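Local coordinates for protein excinuclease ABC, subunit A. (Deinococcus radiodurans, PDB 2VF7) that binds DNA and hydrolyses ATP as a zinc-containing dimeric ABC ATPase of the UvrA family, probably taking part in damage recognition during DNA repair, at residues S112-S117 / Q386-A391; G135-E140 / R296-N301; E322-Y327 / A354-R359. The protein carries 1 engineered substitution. All coordinates share one frame; numbering follows the deposited sequence. Where two conformers were deposited one is given.

Interaction 1 of 3, residues S112-S117 / Q386-A391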
loop_
_atom_site.group_PDB
_atom_site.type_symbol
_atom_site.label_atom_id
_atom_site.label_comp_id
_atom_site.label_asym_id
_atom_site.label_seq_id
_atom_site.Cartn_x
_atom_site.Cartn_y
_atom_site.Cartn_z
ATOM N N SER A 112 11.685 -0.945 -18.929
ATOM C CA SER A 112 11.269 -0.573 -17.578
ATOM C C SER A 112 11.158 -1.786 -16.668
ATOM O O SER A 112 11.532 -1.726 -15.500
ATOM C CB SER A 112 9.927 0.152 -17.604
ATOM O OG SER A 112 9.928 1.150 -18.596
ATOM N N VAL A 113 10.630 -2.882 -17.203
ATOM C CA VAL A 113 10.447 -4.099 -16.426
ATOM C C VAL A 113 11.771 -4.809 -16.183
ATOM O O VAL A 113 11.899 -5.598 -15.237
ATOM C CB VAL A 113 9.413 -5.064 -17.083
ATOM C CG1 VAL A 113 9.131 -6.272 -16.181
ATOM C CG2 VAL A 113 8.108 -4.335 -17.356
ATOM N N THR A 114 12.763 -4.525 -17.021
ATOM C CA THR A 114 14.073 -5.146 -16.880
ATOM C C THR A 114 15.030 -4.247 -16.108
ATOM O O THR A 114 16.140 -4.670 -15.765
ATOM C CB THR A 114 14.659 -5.553 -18.240
ATOM O OG1 THR A 114 14.656 -4.431 -19.132
ATOM C CG2 THR A 114 13.832 -6.672 -18.842
ATOM N N THR A 115 14.587 -3.020 -15.817
ATOM C CA THR A 115 15.396 -1.995 -15.124
ATOM C C THR A 115 16.427 -1.304 -16.029
ATOM O O THR A 115 17.028 -0.296 -15.630
ATOM C CB THR A 115 16.097 -2.542 -13.838
ATOM O OG1 THR A 115 15.161 -3.306 -13.058
ATOM C CG2 THR A 115 16.651 -1.388 -12.970
ATOM N N LEU A 116 16.610 -1.822 -17.247
ATOM C CA LEU A 116 17.687 -1.370 -18.155
ATOM C C LEU A 116 17.660 0.113 -18.539
ATOM O O LEU A 116 18.710 0.754 -18.628
ATOM C CB LEU A 116 17.738 -2.233 -19.425
ATOM C CG LEU A 116 17.991 -3.744 -19.310
ATOM C CD1 LEU A 116 17.983 -4.397 -20.675
ATOM C CD2 LEU A 116 19.294 -4.071 -18.590
ATOM N N SER A 117 16.466 0.649 -18.773
ATOM C CA SER A 117 16.316 2.022 -19.258
ATOM C C SER A 117 16.905 3.034 -18.305
ATOM O O SER A 117 17.483 4.023 -18.751
ATOM C CB SER A 117 14.850 2.364 -19.539
ATOM O OG SER A 117 14.338 1.549 -20.582
ATOM N N GLN A 386 6.536 -13.233 -18.589
ATOM C CA GLN A 386 6.861 -14.027 -17.417
ATOM C C GLN A 386 8.318 -14.422 -17.480
ATOM O O GLN A 386 8.925 -14.639 -16.445
ATOM C CB GLN A 386 5.964 -15.262 -17.295
ATOM C CG GLN A 386 6.002 -15.907 -15.908
ATOM C CD GLN A 386 5.090 -17.093 -15.773
ATOM O OE1 GLN A 386 4.992 -17.674 -14.710
ATOM N NE2 GLN A 386 4.404 -17.454 -16.849
ATOM N N ARG A 387 8.859 -14.488 -18.701
ATOM C CA ARG A 387 10.256 -14.798 -18.967
ATOM C C ARG A 387 11.145 -13.578 -18.770
ATOM O O ARG A 387 12.280 -13.709 -18.320
ATOM C CB ARG A 387 10.434 -15.366 -20.388
ATOM C CG ARG A 387 10.642 -16.882 -20.451
ATOM C CD ARG A 387 10.682 -17.442 -21.878
ATOM N NE ARG A 387 9.360 -17.886 -22.332
ATOM C CZ ARG A 387 8.802 -17.578 -23.504
ATOM N NH1 ARG A 387 9.441 -16.824 -24.391
ATOM N NH2 ARG A 387 7.594 -18.040 -23.798
ATOM N N LEU A 388 10.641 -12.400 -19.126
ATOM C CA LEU A 388 11.308 -11.139 -18.817
ATOM C C LEU A 388 11.282 -10.799 -17.334
ATOM O O LEU A 388 11.982 -9.893 -16.889
ATOM C CB LEU A 388 10.615 -9.992 -19.530
ATOM C CG LEU A 388 10.797 -9.744 -21.024
ATOM C CD1 LEU A 388 9.794 -8.665 -21.422
ATOM C CD2 LEU A 388 12.229 -9.324 -21.377
ATOM N N ARG A 389 10.419 -11.471 -16.579
ATOM C CA ARG A 389 10.309 -11.220 -15.148
ATOM C C ARG A 389 11.211 -12.181 -14.389
ATOM O O ARG A 389 11.781 -11.840 -13.354
ATOM C CB ARG A 389 8.866 -11.318 -14.704
ATOM C CG ARG A 389 8.574 -10.371 -13.579
ATOM C CD ARG A 389 7.376 -9.476 -13.848
ATOM N NE ARG A 389 6.196 -9.851 -13.064
ATOM C CZ ARG A 389 6.078 -9.765 -11.733
ATOM N NH1 ARG A 389 7.087 -9.337 -10.973
ATOM N NH2 ARG A 389 4.938 -10.126 -11.155
ATOM N N LEU A 390 11.332 -13.379 -14.947
ATOM C CA LEU A 390 12.281 -14.378 -14.525
ATOM C C LEU A 390 13.721 -13.842 -14.646
ATOM O O LEU A 390 14.508 -13.922 -13.696
ATOM C CB LEU A 390 12.090 -15.625 -15.385
ATOM C CG LEU A 390 12.716 -16.914 -14.870
ATOM C CD1 LEU A 390 12.143 -17.240 -13.518
ATOM C CD2 LEU A 390 12.529 -18.094 -15.824
ATOM N N ALA A 391 14.045 -13.281 -15.811
ATOM C CA ALA A 391 15.367 -12.749 -16.091
ATOM C C ALA A 391 15.723 -11.655 -15.098
ATOM O O ALA A 391 16.845 -11.624 -14.581
ATOM C CB ALA A 391 15.437 -12.237 -17.500
#

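Interaction 2 of 3, residues G135-E140 / R296-N301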
loop_
_atom_site.group_PDB
_atom_site.type_symbol
_atom_site.label_atom_id
_atom_site.label_comp_id
_atom_site.label_asym_id
_atom_site.label_seq_id
_atom_site.Cartn_x
_atom_site.Cartn_y
_atom_site.Cartn_z
ATOM N N GLY A 135 27.757 21.115 -21.421
ATOM C CA GLY A 135 27.618 21.054 -19.957
ATOM C C GLY A 135 27.527 19.637 -19.415
ATOM O O GLY A 135 28.476 18.854 -19.569
ATOM N N ILE A 136 26.399 19.330 -18.761
ATOM C CA ILE A 136 26.031 17.967 -18.309
ATOM C C ILE A 136 24.526 17.883 -17.996
ATOM O O ILE A 136 23.983 18.726 -17.272
ATOM C CB ILE A 136 26.933 17.424 -17.127
ATOM C CG1 ILE A 136 28.064 16.539 -17.680
ATOM C CG2 ILE A 136 26.120 16.614 -16.099
ATOM C CD1 ILE A 136 29.195 16.218 -16.701
ATOM N N VAL A 137 23.869 16.872 -18.570
ATOM C CA VAL A 137 22.431 16.626 -18.384
ATOM C C VAL A 137 22.220 15.405 -17.483
ATOM O O VAL A 137 22.772 14.334 -17.747
ATOM C CB VAL A 137 21.715 16.407 -19.741
ATOM C CG1 VAL A 137 20.228 16.187 -19.536
ATOM C CG2 VAL A 137 21.951 17.592 -20.672
ATOM N N TYR A 138 21.425 15.573 -16.427
ATOM C CA TYR A 138 21.253 14.526 -15.407
ATOM C C TYR A 138 20.372 13.348 -15.836
ATOM O O TYR A 138 19.534 13.482 -16.734
ATOM C CB TYR A 138 20.749 15.132 -14.091
ATOM C CG TYR A 138 21.855 15.771 -13.284
ATOM C CD1 TYR A 138 22.582 15.024 -12.355
ATOM C CD2 TYR A 138 22.192 17.112 -13.465
ATOM C CE1 TYR A 138 23.605 15.595 -11.619
ATOM C CE2 TYR A 138 23.216 17.696 -12.733
ATOM C CZ TYR A 138 23.920 16.933 -11.809
ATOM O OH TYR A 138 24.941 17.502 -11.075
ATOM N N ALA A 139 20.574 12.202 -15.181
ATOM C CA ALA A 139 19.842 10.965 -15.482
ATOM C C ALA A 139 18.326 11.130 -15.362
ATOM O O ALA A 139 17.562 10.364 -15.957
ATOM C CB ALA A 139 20.324 9.835 -14.587
ATOM N N GLU A 140 17.911 12.135 -14.590
ATOM C CA GLU A 140 16.502 12.483 -14.405
ATOM C C GLU A 140 15.951 13.171 -15.659
ATOM O O GLU A 140 14.742 13.153 -15.899
ATOM C CB GLU A 140 16.332 13.422 -13.196
ATOM C CG GLU A 140 17.269 13.156 -11.997
ATOM C CD GLU A 140 16.634 12.319 -10.889
ATOM O OE1 GLU A 140 17.305 12.118 -9.852
ATOM O OE2 GLU A 140 15.474 11.867 -11.044
ATOM N N ARG A 296 13.441 17.203 -24.277
ATOM C CA ARG A 296 14.185 18.428 -24.585
ATOM C C ARG A 296 15.242 18.147 -25.641
ATOM O O ARG A 296 15.817 17.054 -25.670
ATOM C CB ARG A 296 14.805 19.051 -23.324
ATOM C CG ARG A 296 13.923 20.150 -22.700
ATOM C CD ARG A 296 14.567 20.851 -21.491
ATOM N NE ARG A 296 13.574 21.553 -20.668
ATOM C CZ ARG A 296 12.759 20.954 -19.801
ATOM N NH1 ARG A 296 12.801 19.642 -19.639
ATOM N NH2 ARG A 296 11.888 21.658 -19.096
ATOM N N GLN A 297 15.475 19.118 -26.523
ATOM C CA GLN A 297 16.361 18.907 -27.669
ATOM C C GLN A 297 17.826 18.977 -27.247
ATOM O O GLN A 297 18.729 18.792 -28.065
ATOM C CB GLN A 297 16.053 19.905 -28.792
ATOM C CG GLN A 297 16.458 19.437 -30.197
ATOM C CD GLN A 297 15.655 20.123 -31.297
ATOM O OE1 GLN A 297 14.427 20.249 -31.205
ATOM N NE2 GLN A 297 16.346 20.569 -32.347
ATOM N N GLU A 298 18.041 19.235 -25.958
ATOM C CA GLU A 298 19.377 19.281 -25.377
ATOM C C GLU A 298 19.823 17.915 -24.846
ATOM O O GLU A 298 21.003 17.562 -24.922
ATOM C CB GLU A 298 19.480 20.394 -24.319
ATOM C CG GLU A 298 18.323 20.485 -23.318
ATOM C CD GLU A 298 18.767 20.259 -21.877
ATOM O OE1 GLU A 298 19.995 20.220 -21.622
ATOM O OE2 GLU A 298 17.884 20.134 -20.996
ATOM N N ALA A 299 18.870 17.145 -24.328
ATOM C CA ALA A 299 19.101 15.741 -23.987
ATOM C C ALA A 299 19.230 14.888 -25.254
ATOM O O ALA A 299 19.816 13.804 -25.226
ATOM C CB ALA A 299 17.979 15.219 -23.096
ATOM N N LEU A 300 18.687 15.400 -26.358
ATOM C CA LEU A 300 18.662 14.705 -27.647
ATOM C C LEU A 300 19.954 14.926 -28.432
ATOM O O LEU A 300 20.255 14.188 -29.379
ATOM C CB LEU A 300 17.447 15.173 -28.458
ATOM C CG LEU A 300 16.849 14.335 -29.597
ATOM C CD1 LEU A 300 15.386 14.701 -29.773
ATOM C CD2 LEU A 300 17.599 14.535 -30.921
ATOM N N ASN A 301 20.718 15.943 -28.038
ATOM C CA ASN A 301 22.039 16.199 -28.637
ATOM C C ASN A 301 23.114 15.231 -28.152
ATOM O O ASN A 301 24.066 14.933 -28.883
ATOM C CB ASN A 301 22.478 17.638 -28.384
ATOM C CG ASN A 301 21.561 18.651 -29.039
ATOM O OD1 ASN A 301 20.947 18.387 -30.076
ATOM N ND2 ASN A 301 21.460 19.823 -28.431
#

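Interaction 3 of 3, residues E322-Y327 / A354-R359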
loop_
_atom_site.group_PDB
_atom_site.type_symbol
_atom_site.label_atom_id
_atom_site.label_comp_id
_atom_site.label_asym_id
_atom_site.label_seq_id
_atom_site.Cartn_x
_atom_site.Cartn_y
_atom_site.Cartn_z
ATOM N N GLU A 322 25.724 -6.053 -28.280
ATOM C CA GLU A 322 26.952 -6.129 -29.082
ATOM C C GLU A 322 27.483 -4.746 -29.492
ATOM O O GLU A 322 28.593 -4.636 -30.020
ATOM C CB GLU A 322 26.762 -7.054 -30.296
ATOM C CG GLU A 322 25.654 -6.615 -31.255
ATOM C CD GLU A 322 25.114 -7.753 -32.114
ATOM O OE1 GLU A 322 24.748 -8.810 -31.551
ATOM O OE2 GLU A 322 25.042 -7.581 -33.356
ATOM N N LEU A 323 26.684 -3.704 -29.252
ATOM C CA LEU A 323 27.156 -2.319 -29.341
ATOM C C LEU A 323 27.887 -1.938 -28.056
ATOM O O LEU A 323 28.873 -1.199 -28.093
ATOM C CB LEU A 323 25.991 -1.352 -29.563
ATOM C CG LEU A 323 25.442 -1.086 -30.969
ATOM C CD1 LEU A 323 24.008 -0.555 -30.889
ATOM C CD2 LEU A 323 26.329 -0.111 -31.740
ATOM N N LEU A 324 27.404 -2.461 -26.928
ATOM C CA LEU A 324 27.920 -2.099 -25.607
ATOM C C LEU A 324 29.241 -2.755 -25.194
ATOM O O LEU A 324 30.030 -2.132 -24.486
ATOM C CB LEU A 324 26.863 -2.333 -24.520
ATOM C CG LEU A 324 25.750 -1.286 -24.361
ATOM C CD1 LEU A 324 24.770 -1.725 -23.290
ATOM C CD2 LEU A 324 26.289 0.100 -24.035
ATOM N N ARG A 325 29.479 -3.997 -25.622
ATOM C CA ARG A 325 30.585 -4.801 -25.057
ATOM C C ARG A 325 32.037 -4.433 -25.437
ATOM O O ARG A 325 32.944 -4.692 -24.646
ATOM C CB ARG A 325 30.329 -6.319 -25.173
ATOM C CG ARG A 325 30.605 -6.954 -26.529
ATOM C CD ARG A 325 30.929 -8.438 -26.371
ATOM N NE ARG A 325 29.821 -9.187 -25.775
ATOM C CZ ARG A 325 28.926 -9.893 -26.464
ATOM N NH1 ARG A 325 28.998 -9.959 -27.792
ATOM N NH2 ARG A 325 27.954 -10.535 -25.824
ATOM N N PRO A 326 32.267 -3.838 -26.632
ATOM C CA PRO A 326 33.598 -3.293 -26.898
ATOM C C PRO A 326 34.028 -2.241 -25.870
ATOM O O PRO A 326 35.217 -2.088 -25.608
ATOM C CB PRO A 326 33.443 -2.653 -28.285
ATOM C CG PRO A 326 31.988 -2.463 -28.463
ATOM C CD PRO A 326 31.386 -3.647 -27.796
ATOM N N TYR A 327 33.064 -1.524 -25.300
ATOM C CA TYR A 327 33.341 -0.549 -24.246
ATOM C C TYR A 327 33.608 -1.243 -22.912
ATOM O O TYR A 327 34.364 -0.736 -22.079
ATOM C CB TYR A 327 32.181 0.442 -24.118
ATOM C CG TYR A 327 32.052 1.393 -25.293
ATOM C CD1 TYR A 327 31.626 0.942 -26.546
ATOM C CD2 TYR A 327 32.350 2.749 -25.147
ATOM C CE1 TYR A 327 31.511 1.817 -27.625
ATOM C CE2 TYR A 327 32.238 3.635 -26.217
ATOM C CZ TYR A 327 31.816 3.165 -27.453
ATOM O OH TYR A 327 31.698 4.044 -28.510
ATOM N N ALA A 354 29.996 -2.782 -18.793
ATOM C CA ALA A 354 30.134 -4.167 -18.339
ATOM C C ALA A 354 28.952 -4.586 -17.466
ATOM O O ALA A 354 28.480 -5.719 -17.545
ATOM C CB ALA A 354 31.452 -4.354 -17.593
ATOM N N ASP A 355 28.488 -3.655 -16.638
ATOM C CA ASP A 355 27.340 -3.852 -15.753
ATOM C C ASP A 355 26.029 -4.019 -16.534
ATOM O O ASP A 355 25.168 -4.817 -16.158
ATOM C CB ASP A 355 27.252 -2.667 -14.784
ATOM C CG ASP A 355 25.956 -2.620 -14.019
ATOM O OD1 ASP A 355 25.698 -3.547 -13.222
ATOM O OD2 ASP A 355 25.202 -1.636 -14.209
ATOM N N LEU A 356 25.893 -3.260 -17.618
ATOM C CA LEU A 356 24.747 -3.367 -18.509
ATOM C C LEU A 356 24.769 -4.636 -19.352
ATOM O O LEU A 356 23.738 -5.253 -19.580
ATOM C CB LEU A 356 24.663 -2.143 -19.425
ATOM C CG LEU A 356 23.633 -1.070 -19.076
ATOM C CD1 LEU A 356 23.937 0.215 -19.824
ATOM C CD2 LEU A 356 22.225 -1.556 -19.375
ATOM N N VAL A 357 25.945 -5.023 -19.814
ATOM C CA VAL A 357 26.073 -6.174 -20.697
ATOM C C VAL A 357 25.991 -7.499 -19.919
ATOM O O VAL A 357 25.665 -8.541 -20.492
ATOM C CB VAL A 357 27.364 -6.070 -21.564
ATOM C CG1 VAL A 357 28.558 -6.618 -20.824
ATOM C CG2 VAL A 357 27.189 -6.785 -22.896
ATOM N N LYS A 358 26.281 -7.451 -18.620
ATOM C CA LYS A 358 26.150 -8.621 -17.753
ATOM C C LYS A 358 24.670 -8.936 -17.563
ATOM O O LYS A 358 24.247 -10.086 -17.705
ATOM C CB LYS A 358 26.823 -8.372 -16.399
ATOM C CG LYS A 358 26.826 -9.572 -15.437
ATOM C CD LYS A 358 26.735 -9.120 -13.969
ATOM C CE LYS A 358 25.364 -8.481 -13.651
ATOM N NZ LYS A 358 25.317 -7.814 -12.314
ATOM N N ARG A 359 23.897 -7.903 -17.244
ATOM C CA ARG A 359 22.436 -7.991 -17.201
ATOM C C ARG A 359 21.857 -8.473 -18.524
ATOM O O ARG A 359 21.024 -9.369 -18.539
ATOM C CB ARG A 359 21.821 -6.645 -16.827
ATOM C CG ARG A 359 21.760 -6.407 -15.347
ATOM C CD ARG A 359 21.820 -4.933 -15.014
ATOM N NE ARG A 359 22.707 -4.715 -13.874
ATOM C CZ ARG A 359 22.311 -4.575 -12.610
ATOM N NH1 ARG A 359 21.021 -4.601 -12.295
ATOM N NH2 ARG A 359 23.220 -4.395 -11.655
#

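Interaction 1 of 3, residues S112-S117 / Q386-A391
L388 and R389, neighbours on helix 382-393, rest against V113, in a short helix, and T114, in the turn leading to helix 116-127. L388 comes first. Its CD2 methyl lies 4.0 Å from T114 CG2, and the two branched side chains meet at a slant. Threonine suits this position because its two branches do different work. With chi1 at 53° the hydroxyl OG1 turns back to bond the carbonyl O of V110, closing the helical turn, while the CG2 methyl is left facing the leucine. The hydroxyl of T392 pairs with the carbonyl O of both L388 and V113; having one proton, it must share it or alternate. L363 of helix 345-365 also packs on both L388 and T114.

R389 follows, using the aliphatic part of its chain: CD lies 4.3 Å from V113 CG1. Its charged end leads on to the second subunit, where NH1 bonds the carbonyl O of S68, so a long arginine can be both apolar wall and dimer link. The helix carrying both begins within an LSPGE sequence that matches the ABC signature motif, consistent with the packing of the signature helix in an ABC ATPase domain.

Interaction 2 of 3, residues G135-E140 / R296-N301
V137 reaches across to A299 and E298, and the apolar part of the meeting is small. The CG1 methyl of V137 lies 4.3 Å from the CB of A299, where the two backbones also come nearest, with CA atoms 6.6 Å apart. A beta-branched valine and an alanine suit so short a spacing: one supplies two methyls, the other adds little bulk. F142 packs on V137 as well.

The second contact sets a methyl beside an oxygen: V137 CG2 is 3.4 Å from E298 OE1, a van der Waals touch. E298 gets there by folding back, its CG placed between the backbone N and the carbonyl carbon (chi1 45°) and its chain bent again at chi2, which brings the carboxylate across the valine.

Both segments are irregular loops close to a Cys4 zinc site, whose CxxC pairs are C151 with C154 and C287 with C290. The chain between these pairs includes the UvrA DNA-binding region, so the contact joins two loop passages that probably lead to and return from a large insertion.

Polar bonds fix the loops, mostly to residues beyond them. The backbone N of V137 is bonded to Y130 OH and its carbonyl O to S125 OG, while Q134 NE2 binds the carbonyl O of E298. Within 296-301, weak bonds run from the N atoms of A299 and L300 to R296 O, and R296 NH1 reaches P147 O.

Interaction 3 of 3, residues E322-Y327 / A354-R359
L324 and R325 meet L356 and V357 in a helix pair, formed by helices 317-328 and 345-365, which run roughly antiparallel. L324 enters with its CD1 methyl, 3.9 Å from the CB of L356 and 4.1 Å from its CD1. A leucine suits this buried place because its forked end puts a methyl against both the CB and the CD1 of L356. One residue on, the R325 CB lies 3.9 Å from V357 CG2; here the arginine contributes the root of its chain, and its CA comes within 6.4 Å of that of V357. V357 holds CG2 anti to its backbone N to make this touch, and its compact beta-branched shape suits helices so close. P326 has no N-H to give to the preceding turn, which fits the kink in helix 317-328.

The far flank of helix 345-365 carries an i to i+4 salt bridge, spanning one turn. R359 grips D355 side-on, with NH2 3.1 Å and NE 3.3 Å from the same OD1; NH2 meets its syn lone pair, whereas NE arrives from above the carboxylate plane.

Helix 116-127 packs on helix 345-365 too: L116 and L123 touch L356, and L119 lies against D355 and R359.

Overall arrangement
Interactions 1 and 3 form one continuous packed region, with centres 17 Å apart. They are joined through L116, whose CD2 lies 3.9 Å from L356 CD2 and 4.0 Å from R359 CB. Interaction 2 stands apart, its centre 25 Å from that of interaction 1 and 22 Å from that of interaction 3. In sequence, 112-117 and 386-391 enclose both other contacts, which follow one another. Interaction 1 lies near nucleotide: the L388 side chain is about 10 Å from a bound ADP and about 7 Å from that of the ADP-binding R375. Interaction 2 lies near the Cys4 zinc site, with the A299 side chain about 12 Å from the zinc ion.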